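Local coordinates for paenibacillus xanthan lyase (Paenibacillus, PDB 6F2P), which cleaves the polysaccharide xanthan as a lyase and carries the domain set of polysaccharide lyase family 8, at residues 456-470 against 652-664. Sequence-based numbering, arbitrary orientation.
Sequences WAGGTDILGQYGVSG and TQLNVTGINFWND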
ATOM      1  N   TRP A 456      -7.084   2.279  -6.624  1.00 15.51           N
ATOM      2  CA  TRP A 456      -6.848   0.845  -6.553  1.00 14.53           C
ATOM      3  C   TRP A 456      -5.426   0.540  -6.995  1.00 14.38           C
ATOM      4  O   TRP A 456      -5.163   0.280  -8.167  1.00 12.65           O
ATOM      5  CB  TRP A 456      -7.840   0.094  -7.446  1.00 16.68           C
ATOM      6  CG  TRP A 456      -8.252  -1.302  -6.997  1.00 17.35           C
ATOM      7  CD1 TRP A 456      -9.531  -1.736  -6.792  1.00 16.41           C
ATOM      8  CD2 TRP A 456      -7.399  -2.438  -6.733  1.00 14.19           C
ATOM      9  NE1 TRP A 456      -9.534  -3.058  -6.411  1.00 19.92           N
ATOM     10  CE2 TRP A 456      -8.242  -3.515  -6.367  1.00 12.24           C
ATOM     11  CE3 TRP A 456      -6.015  -2.648  -6.769  1.00 11.02           C
ATOM     12  CZ2 TRP A 456      -7.748  -4.781  -6.038  1.00  9.20           C
ATOM     13  CZ3 TRP A 456      -5.521  -3.909  -6.440  1.00 15.00           C
ATOM     14  CH2 TRP A 456      -6.390  -4.962  -6.079  1.00 12.32           C
ATOM     15  N   ALA A 457      -4.504   0.577  -6.048  1.00 16.44           N
ATOM     16  CA  ALA A 457      -3.162   0.083  -6.289  1.00 14.28           C
ATOM     17  C   ALA A 457      -2.664  -0.540  -4.995  1.00 13.66           C
ATOM     18  O   ALA A 457      -2.725   0.075  -3.935  1.00 13.70           O
ATOM     19  CB  ALA A 457      -2.250   1.201  -6.732  1.00 15.73           C
ATOM     20  N   GLY A 458      -2.188  -1.773  -5.080  1.00 13.34           N
ATOM     21  CA  GLY A 458      -1.686  -2.458  -3.910  1.00 11.76           C
ATOM     22  C   GLY A 458      -1.865  -3.952  -4.065  1.00 18.07           C
ATOM     23  O   GLY A 458      -1.846  -4.471  -5.187  1.00 16.82           O
ATOM     24  N   GLY A 459      -2.052  -4.643  -2.944  1.00 15.52           N
ATOM     25  CA  GLY A 459      -2.188  -6.082  -2.965  1.00 13.72           C
ATOM     26  C   GLY A 459      -2.101  -6.697  -1.590  1.00 16.52           C
ATOM     27  O   GLY A 459      -2.177  -5.994  -0.580  1.00 18.05           O
ATOM     28  N   THR A 460      -1.955  -8.020  -1.560  1.00 11.25           N
ATOM     29  CA  THR A 460      -1.853  -8.770  -0.317  1.00 12.48           C
ATOM     30  C   THR A 460      -0.991 -10.020  -0.507  1.00 13.75           C
ATOM     31  O   THR A 460      -0.541 -10.311  -1.612  1.00 15.34           O
ATOM     32  CB  THR A 460      -3.240  -9.162   0.235  1.00 13.95           C
ATOM     33  OG1 THR A 460      -3.090  -9.676   1.560  1.00 17.33           O
ATOM     34  CG2 THR A 460      -3.899 -10.226  -0.633  1.00 11.98           C
ATOM     35  N   ASP A 461      -0.760 -10.764   0.566  1.00 14.04           N
ATOM     36  CA  ASP A 461       0.233 -11.826   0.528  1.00 12.12           C
ATOM     37  C   ASP A 461      -0.075 -12.947   1.502  1.00 16.36           C
ATOM     38  O   ASP A 461      -0.926 -12.813   2.379  1.00 19.56           O
ATOM     39  CB  ASP A 461       1.586 -11.258   0.901  1.00 18.89           C
ATOM     40  CG  ASP A 461       1.551 -10.523   2.222  1.00 23.32           C
ATOM     41  OD1 ASP A 461       1.443 -11.191   3.274  1.00 18.91           O
ATOM     42  OD2 ASP A 461       1.628  -9.274   2.208  1.00 32.96           O
ATOM     43  N   ILE A 462       0.655 -14.044   1.368  1.00 14.31           N
ATOM     44  CA  ILE A 462       0.468 -15.167   2.263  1.00 18.17           C
ATOM     45  C   ILE A 462       1.796 -15.894   2.500  1.00 19.23           C
ATOM     46  O   ILE A 462       2.663 -15.930   1.621  1.00 15.56           O
ATOM     47  CB  ILE A 462      -0.651 -16.114   1.747  1.00 18.08           C
ATOM     48  CG1 ILE A 462      -1.422 -16.720   2.921  1.00 19.60           C
ATOM     49  CG2 ILE A 462      -0.090 -17.181   0.831  1.00 15.73           C
ATOM     50  CD1 ILE A 462      -2.762 -17.305   2.524  1.00 22.01           C
ATOM     51  N   LEU A 463       1.962 -16.420   3.714  1.00 22.47           N
ATOM     52  CA  LEU A 463       3.148 -17.185   4.098  1.00 15.02           C
ATOM     53  C   LEU A 463       4.439 -16.380   4.007  1.00 18.81           C
ATOM     54  O   LEU A 463       5.539 -16.932   4.103  1.00 20.10           O
ATOM     55  CB  LEU A 463       3.251 -18.461   3.258  1.00 19.35           C
ATOM     56  CG  LEU A 463       2.049 -19.396   3.397  1.00 20.46           C
ATOM     57  CD1 LEU A 463       2.219 -20.653   2.565  1.00 26.21           C
ATOM     58  CD2 LEU A 463       1.843 -19.745   4.855  1.00 16.19           C
ATOM     59  N   GLY A 464       4.303 -15.070   3.836  1.00 14.67           N
ATOM     60  CA  GLY A 464       5.448 -14.216   3.603  1.00 18.31           C
ATOM     61  C   GLY A 464       6.245 -14.595   2.363  1.00 17.92           C
ATOM     62  O   GLY A 464       7.410 -14.215   2.251  1.00 19.25           O
ATOM     63  N   GLN A 465       5.617 -15.323   1.435  1.00 16.53           N
ATOM     64  CA  GLN A 465       6.304 -15.875   0.262  1.00 21.04           C
ATOM     65  C   GLN A 465       5.545 -15.689  -1.061  1.00 18.92           C
ATOM     66  O   GLN A 465       6.142 -15.649  -2.135  1.00 18.82           O
ATOM     67  CB  GLN A 465       6.549 -17.370   0.458  1.00 22.43           C
ATOM     68  CG  GLN A 465       7.498 -17.717   1.582  1.00 21.88           C
ATOM     69  CD  GLN A 465       7.981 -19.139   1.473  1.00 28.78           C
ATOM     70  OE1 GLN A 465       8.566 -19.533   0.457  1.00 25.24           O
ATOM     71  NE2 GLN A 465       7.720 -19.933   2.511  1.00 35.51           N
ATOM     72  N   TYR A 466       4.226 -15.602  -0.984  1.00 15.43           N
ATOM     73  CA  TYR A 466       3.411 -15.545  -2.188  1.00 16.83           C
ATOM     74  C   TYR A 466       2.552 -14.294  -2.123  1.00 15.05           C
ATOM     75  O   TYR A 466       2.104 -13.888  -1.053  1.00 14.85           O
ATOM     76  CB  TYR A 466       2.553 -16.820  -2.322  1.00 14.50           C
ATOM     77  CG  TYR A 466       3.352 -18.080  -2.075  1.00 18.56           C
ATOM     78  CD1 TYR A 466       4.539 -18.312  -2.760  1.00 16.82           C
ATOM     79  CD2 TYR A 466       2.942 -19.024  -1.132  1.00 20.91           C
ATOM     80  CE1 TYR A 466       5.292 -19.456  -2.529  1.00 18.47           C
ATOM     81  CE2 TYR A 466       3.690 -20.180  -0.894  1.00 16.29           C
ATOM     82  CZ  TYR A 466       4.863 -20.386  -1.599  1.00 22.53           C
ATOM     83  OH  TYR A 466       5.619 -21.515  -1.370  1.00 28.23           O
ATOM     84  N   GLY A 467       2.333 -13.660  -3.263  1.00 14.28           N
ATOM     85  CA  GLY A 467       1.635 -12.397  -3.253  1.00 12.00           C
ATOM     86  C   GLY A 467       0.855 -12.172  -4.522  1.00 15.85           C
ATOM     87  O   GLY A 467       1.061 -12.853  -5.534  1.00 17.93           O
ATOM     88  N   VAL A 468      -0.052 -11.209  -4.451  1.00 13.22           N
ATOM     89  CA  VAL A 468      -0.847 -10.794  -5.586  1.00 13.79           C
ATOM     90  C   VAL A 468      -0.954  -9.274  -5.513  1.00 15.86           C
ATOM     91  O   VAL A 468      -1.219  -8.718  -4.439  1.00 13.41           O
ATOM     92  CB  VAL A 468      -2.253 -11.451  -5.555  1.00 11.96           C
ATOM     93  CG1 VAL A 468      -2.867 -11.330  -4.177  1.00 10.91           C
ATOM     94  CG2 VAL A 468      -3.168 -10.839  -6.608  1.00 13.21           C
ATOM     95  N   SER A 469      -0.717  -8.599  -6.638  1.00 14.14           N
ATOM     96  CA  SER A 469      -0.867  -7.150  -6.686  1.00 10.33           C
ATOM     97  C   SER A 469      -1.722  -6.743  -7.854  1.00 11.70           C
ATOM     98  O   SER A 469      -1.869  -7.487  -8.829  1.00 12.99           O
ATOM     99  CB  SER A 469       0.481  -6.455  -6.818  1.00 10.13           C
ATOM    100  OG  SER A 469       1.297  -6.671  -5.687  1.00 14.13           O
ATOM    101  N   GLY A 470      -2.268  -5.539  -7.764  1.00 11.04           N
ATOM    102  CA  GLY A 470      -3.062  -5.005  -8.841  1.00 10.88           C
ATOM    103  C   GLY A 470      -2.964  -3.504  -8.940  1.00 12.65           C
ATOM    104  O   GLY A 470      -2.671  -2.806  -7.961  1.00 12.59           O
ATOM    105  N   THR A 652      -1.910 -24.557  -8.666  1.00 19.19           N
ATOM    106  CA  THR A 652      -2.496 -25.828  -8.228  1.00 20.16           C
ATOM    107  C   THR A 652      -1.547 -26.767  -7.487  1.00 22.24           C
ATOM    108  O   THR A 652      -1.993 -27.742  -6.881  1.00 27.83           O
ATOM    109  CB  THR A 652      -3.136 -26.586  -9.396  1.00 14.19           C
ATOM    110  OG1 THR A 652      -2.133 -26.893 -10.376  1.00 19.01           O
ATOM    111  CG2 THR A 652      -4.244 -25.745 -10.027  1.00 11.81           C
ATOM    112  N   GLN A 653      -0.251 -26.488  -7.542  1.00 17.63           N
ATOM    113  CA  GLN A 653       0.710 -27.255  -6.763  1.00 20.96           C
ATOM    114  C   GLN A 653       0.686 -26.758  -5.330  1.00 23.26           C
ATOM    115  O   GLN A 653       0.634 -27.546  -4.387  1.00 26.66           O
ATOM    116  CB  GLN A 653       2.124 -27.073  -7.315  1.00 29.86           C
ATOM    117  CG  GLN A 653       2.280 -27.450  -8.765  1.00 33.88           C
ATOM    118  CD  GLN A 653       2.722 -28.884  -8.944  1.00 50.68           C
ATOM    119  OE1 GLN A 653       3.856 -29.146  -9.359  1.00 56.05           O
ATOM    120  NE2 GLN A 653       1.829 -29.830  -8.635  1.00 41.93           N
ATOM    121  N   LEU A 654       0.737 -25.440  -5.172  1.00 24.80           N
ATOM    122  CA  LEU A 654       0.796 -24.814  -3.854  1.00 23.62           C
ATOM    123  C   LEU A 654      -0.582 -24.741  -3.199  1.00 24.12           C
ATOM    124  O   LEU A 654      -0.703 -24.520  -1.988  1.00 20.09           O
ATOM    125  CB  LEU A 654       1.356 -23.398  -3.982  1.00 17.01           C
ATOM    126  CG  LEU A 654       2.806 -23.226  -4.423  1.00 20.74           C
ATOM    127  CD1 LEU A 654       3.120 -21.749  -4.586  1.00 16.00           C
ATOM    128  CD2 LEU A 654       3.714 -23.851  -3.393  1.00 21.83           C
ATOM    129  N   ASN A 655      -1.615 -24.920  -4.012  1.00 19.22           N
ATOM    130  CA  ASN A 655      -2.977 -24.616  -3.597  1.00 24.28           C
ATOM    131  C   ASN A 655      -3.090 -23.216  -2.989  1.00 21.63           C
ATOM    132  O   ASN A 655      -3.751 -23.004  -1.967  1.00 20.48           O
ATOM    133  CB  ASN A 655      -3.513 -25.706  -2.670  1.00 29.44           C
ATOM    134  CG  ASN A 655      -3.599 -27.049  -3.365  1.00 35.89           C
ATOM    135  OD1 ASN A 655      -4.242 -27.172  -4.415  1.00 38.57           O
ATOM    136  ND2 ASN A 655      -2.920 -28.055  -2.810  1.00 30.69           N
ATOM    137  N   VAL A 656      -2.416 -22.269  -3.638  1.00 24.30           N
ATOM    138  CA  VAL A 656      -2.502 -20.855  -3.291  1.00 17.78           C
ATOM    139  C   VAL A 656      -3.290 -20.138  -4.376  1.00 17.16           C
ATOM    140  O   VAL A 656      -3.011 -20.301  -5.567  1.00 18.98           O
ATOM    141  CB  VAL A 656      -1.112 -20.217  -3.190  1.00 14.47           C
ATOM    142  CG1 VAL A 656      -1.230 -18.697  -3.124  1.00 14.95           C
ATOM    143  CG2 VAL A 656      -0.363 -20.758  -1.984  1.00 15.78           C
ATOM    144  N   THR A 657      -4.289 -19.363  -3.970  1.00 13.91           N
ATOM    145  CA  THR A 657      -5.098 -18.619  -4.925  1.00 13.84           C
ATOM    146  C   THR A 657      -4.979 -17.134  -4.633  1.00 14.08           C
ATOM    147  O   THR A 657      -5.009 -16.722  -3.479  1.00 14.21           O
ATOM    148  CB  THR A 657      -6.586 -19.021  -4.842  1.00 18.42           C
ATOM    149  OG1 THR A 657      -6.713 -20.454  -4.868  1.00 21.34           O
ATOM    150  CG2 THR A 657      -7.364 -18.417  -5.988  1.00 12.90           C
ATOM    151  N   GLY A 658      -4.822 -16.332  -5.680  1.00 15.97           N
ATOM    152  CA  GLY A 658      -4.824 -14.887  -5.538  1.00 10.00           C
ATOM    153  C   GLY A 658      -5.994 -14.303  -6.310  1.00 13.43           C
ATOM    154  O   GLY A 658      -6.290 -14.740  -7.430  1.00 12.73           O
ATOM    155  N   ILE A 659      -6.676 -13.326  -5.717  1.00 12.45           N
ATOM    156  CA  ILE A 659      -7.807 -12.683  -6.378  1.00 10.27           C
ATOM    157  C   ILE A 659      -7.825 -11.174  -6.175  1.00 13.47           C
ATOM    158  O   ILE A 659      -7.703 -10.700  -5.050  1.00 15.61           O
ATOM    159  CB  ILE A 659      -9.139 -13.188  -5.824  1.00 13.17           C
ATOM    160  CG1 ILE A 659      -9.184 -14.720  -5.788  1.00 10.81           C
ATOM    161  CG2 ILE A 659     -10.294 -12.595  -6.631  1.00 11.43           C
ATOM    162  CD1 ILE A 659     -10.437 -15.281  -5.141  1.00 10.70           C
ATOM    163  N   ASN A 660      -7.992 -10.421  -7.262  1.00 15.30           N
ATOM    164  CA  ASN A 660      -8.274  -8.998  -7.158  1.00  9.77           C
ATOM    165  C   ASN A 660      -9.739  -8.698  -7.505  1.00 14.15           C
ATOM    166  O   ASN A 660     -10.216  -9.060  -8.580  1.00 13.89           O
ATOM    167  CB  ASN A 660      -7.337  -8.184  -8.050  1.00 11.56           C
ATOM    168  CG  ASN A 660      -5.887  -8.200  -7.563  1.00 13.19           C
ATOM    169  OD1 ASN A 660      -5.619  -8.349  -6.369  1.00 10.82           O
ATOM    170  ND2 ASN A 660      -4.945  -8.033  -8.497  1.00 10.02           N
ATOM    171  N   PHE A 661     -10.444  -8.050  -6.578  1.00 12.51           N
ATOM    172  CA  PHE A 661     -11.826  -7.627  -6.780  1.00 14.36           C
ATOM    173  C   PHE A 661     -11.890  -6.132  -7.105  1.00 17.20           C
ATOM    174  O   PHE A 661     -11.446  -5.296  -6.309  1.00 15.94           O
ATOM    175  CB  PHE A 661     -12.642  -7.882  -5.514  1.00 15.97           C
ATOM    176  CG  PHE A 661     -12.896  -9.333  -5.225  1.00 15.50           C
ATOM    177  CD1 PHE A 661     -13.952  -9.998  -5.827  1.00 19.41           C
ATOM    178  CD2 PHE A 661     -12.101 -10.028  -4.329  1.00 15.27           C
ATOM    179  CE1 PHE A 661     -14.205 -11.340  -5.553  1.00 12.89           C
ATOM    180  CE2 PHE A 661     -12.348 -11.363  -4.050  1.00 13.05           C
ATOM    181  CZ  PHE A 661     -13.403 -12.016  -4.662  1.00 13.32           C
ATOM    182  N   TRP A 662     -12.469  -5.798  -8.256  1.00 17.78           N
ATOM    183  CA  TRP A 662     -12.432  -4.427  -8.775  1.00 15.88           C
ATOM    184  C   TRP A 662     -13.629  -3.541  -8.425  1.00 20.17           C
ATOM    185  O   TRP A 662     -13.560  -2.318  -8.575  1.00 21.94           O
ATOM    186  CB  TRP A 662     -12.243  -4.448 -10.294  1.00 14.76           C
ATOM    187  CG  TRP A 662     -10.908  -4.975 -10.701  1.00 15.84           C
ATOM    188  CD1 TRP A 662     -10.650  -6.160 -11.322  1.00 14.69           C
ATOM    189  CD2 TRP A 662      -9.639  -4.342 -10.499  1.00 14.07           C
ATOM    190  NE1 TRP A 662      -9.298  -6.304 -11.524  1.00 13.12           N
ATOM    191  CE2 TRP A 662      -8.656  -5.199 -11.030  1.00 15.21           C
ATOM    192  CE3 TRP A 662      -9.239  -3.128  -9.930  1.00 13.86           C
ATOM    193  CZ2 TRP A 662      -7.298  -4.884 -11.005  1.00 13.31           C
ATOM    194  CZ3 TRP A 662      -7.892  -2.817  -9.909  1.00 11.80           C
ATOM    195  CH2 TRP A 662      -6.938  -3.693 -10.438  1.00 10.84           C
ATOM    196  N   ASN A 663     -14.724  -4.144  -7.968  1.00 20.51           N
ATOM    197  CA  ASN A 663     -15.954  -3.391  -7.748  1.00 18.62           C
ATOM    198  C   ASN A 663     -16.440  -3.420  -6.306  1.00 21.30           C
ATOM    199  O   ASN A 663     -16.161  -4.360  -5.558  1.00 20.12           O
ATOM    200  CB  ASN A 663     -17.061  -3.893  -8.676  1.00 18.00           C
ATOM    201  CG  ASN A 663     -16.679  -3.809 -10.141  1.00 20.13           C
ATOM    202  OD1 ASN A 663     -16.729  -4.805 -10.859  1.00 25.42           O
ATOM    203  ND2 ASN A 663     -16.297  -2.617 -10.596  1.00 21.62           N
ATOM    204  N   ASP A 664     -17.173  -2.384  -5.917  1.00 15.92           N
ATOM    205  CA  ASP A 664     -17.757  -2.346  -4.588  1.00 19.72           C
ATOM    206  C   ASP A 664     -19.170  -2.942  -4.584  1.00 23.00           C
ATOM    207  O   ASP A 664     -20.103  -2.371  -4.013  1.00 30.83           O
ATOM    208  CB  ASP A 664     -17.760  -0.915  -4.036  1.00 22.14           C
ATOM    209  CG  ASP A 664     -16.424  -0.514  -3.429  1.00 19.17           C
ATOM    210  OD1 ASP A 664     -15.627  -1.408  -3.065  1.00 19.45           O
ATOM    211  OD2 ASP A 664     -16.179   0.705  -3.296  1.00 28.08           O
TER
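W456 and W662 meet where two β-sheets pack face to face, a worked example of sheet-on-sheet packing between the super-sandwich and C-terminal β-sandwich domains of this family 8 lyase. The β-hairpin of strands 457-462 and 466-470 lies over strand 656-661, whose axis runs 17° from that of 466-470 at 7.1 Å. At one end the two indoles are turned 43° to each other, neither a stack nor an edge-to-face pair: CZ3 of W662 reaches over one face of W456, 3.2 Å from CD2 of W456. The rim of W456 is used as well, since NE1 donates to F661 O at 2.9 Å, an acceptor lying in the indole plane. A leucine in place of W456 would probably leave F661 O without this donor and the six-membered ring of W662 without the face it leans on. N660, whose CG is anti to its carbonyl carbon (chi1 -69°), thereby directs its amide at the hairpin. There OD1 sits between CH2 of W456 and CG2 of V468 and is hydrogen-bonded to S679 OG, whereas ND2, hydrogen-bonded to S485 OG, makes a weak hydrogen bond to S469 O. Opposite V468, G658 has no side chain, and their CA atoms come within 5.7 Å, the closest pair in the register. At the far end, L654, near a bound calcium ion, places CD1 over one face of the Y466 ring, 3.9 Å from its centroid, while CB of Q465 covers the other face.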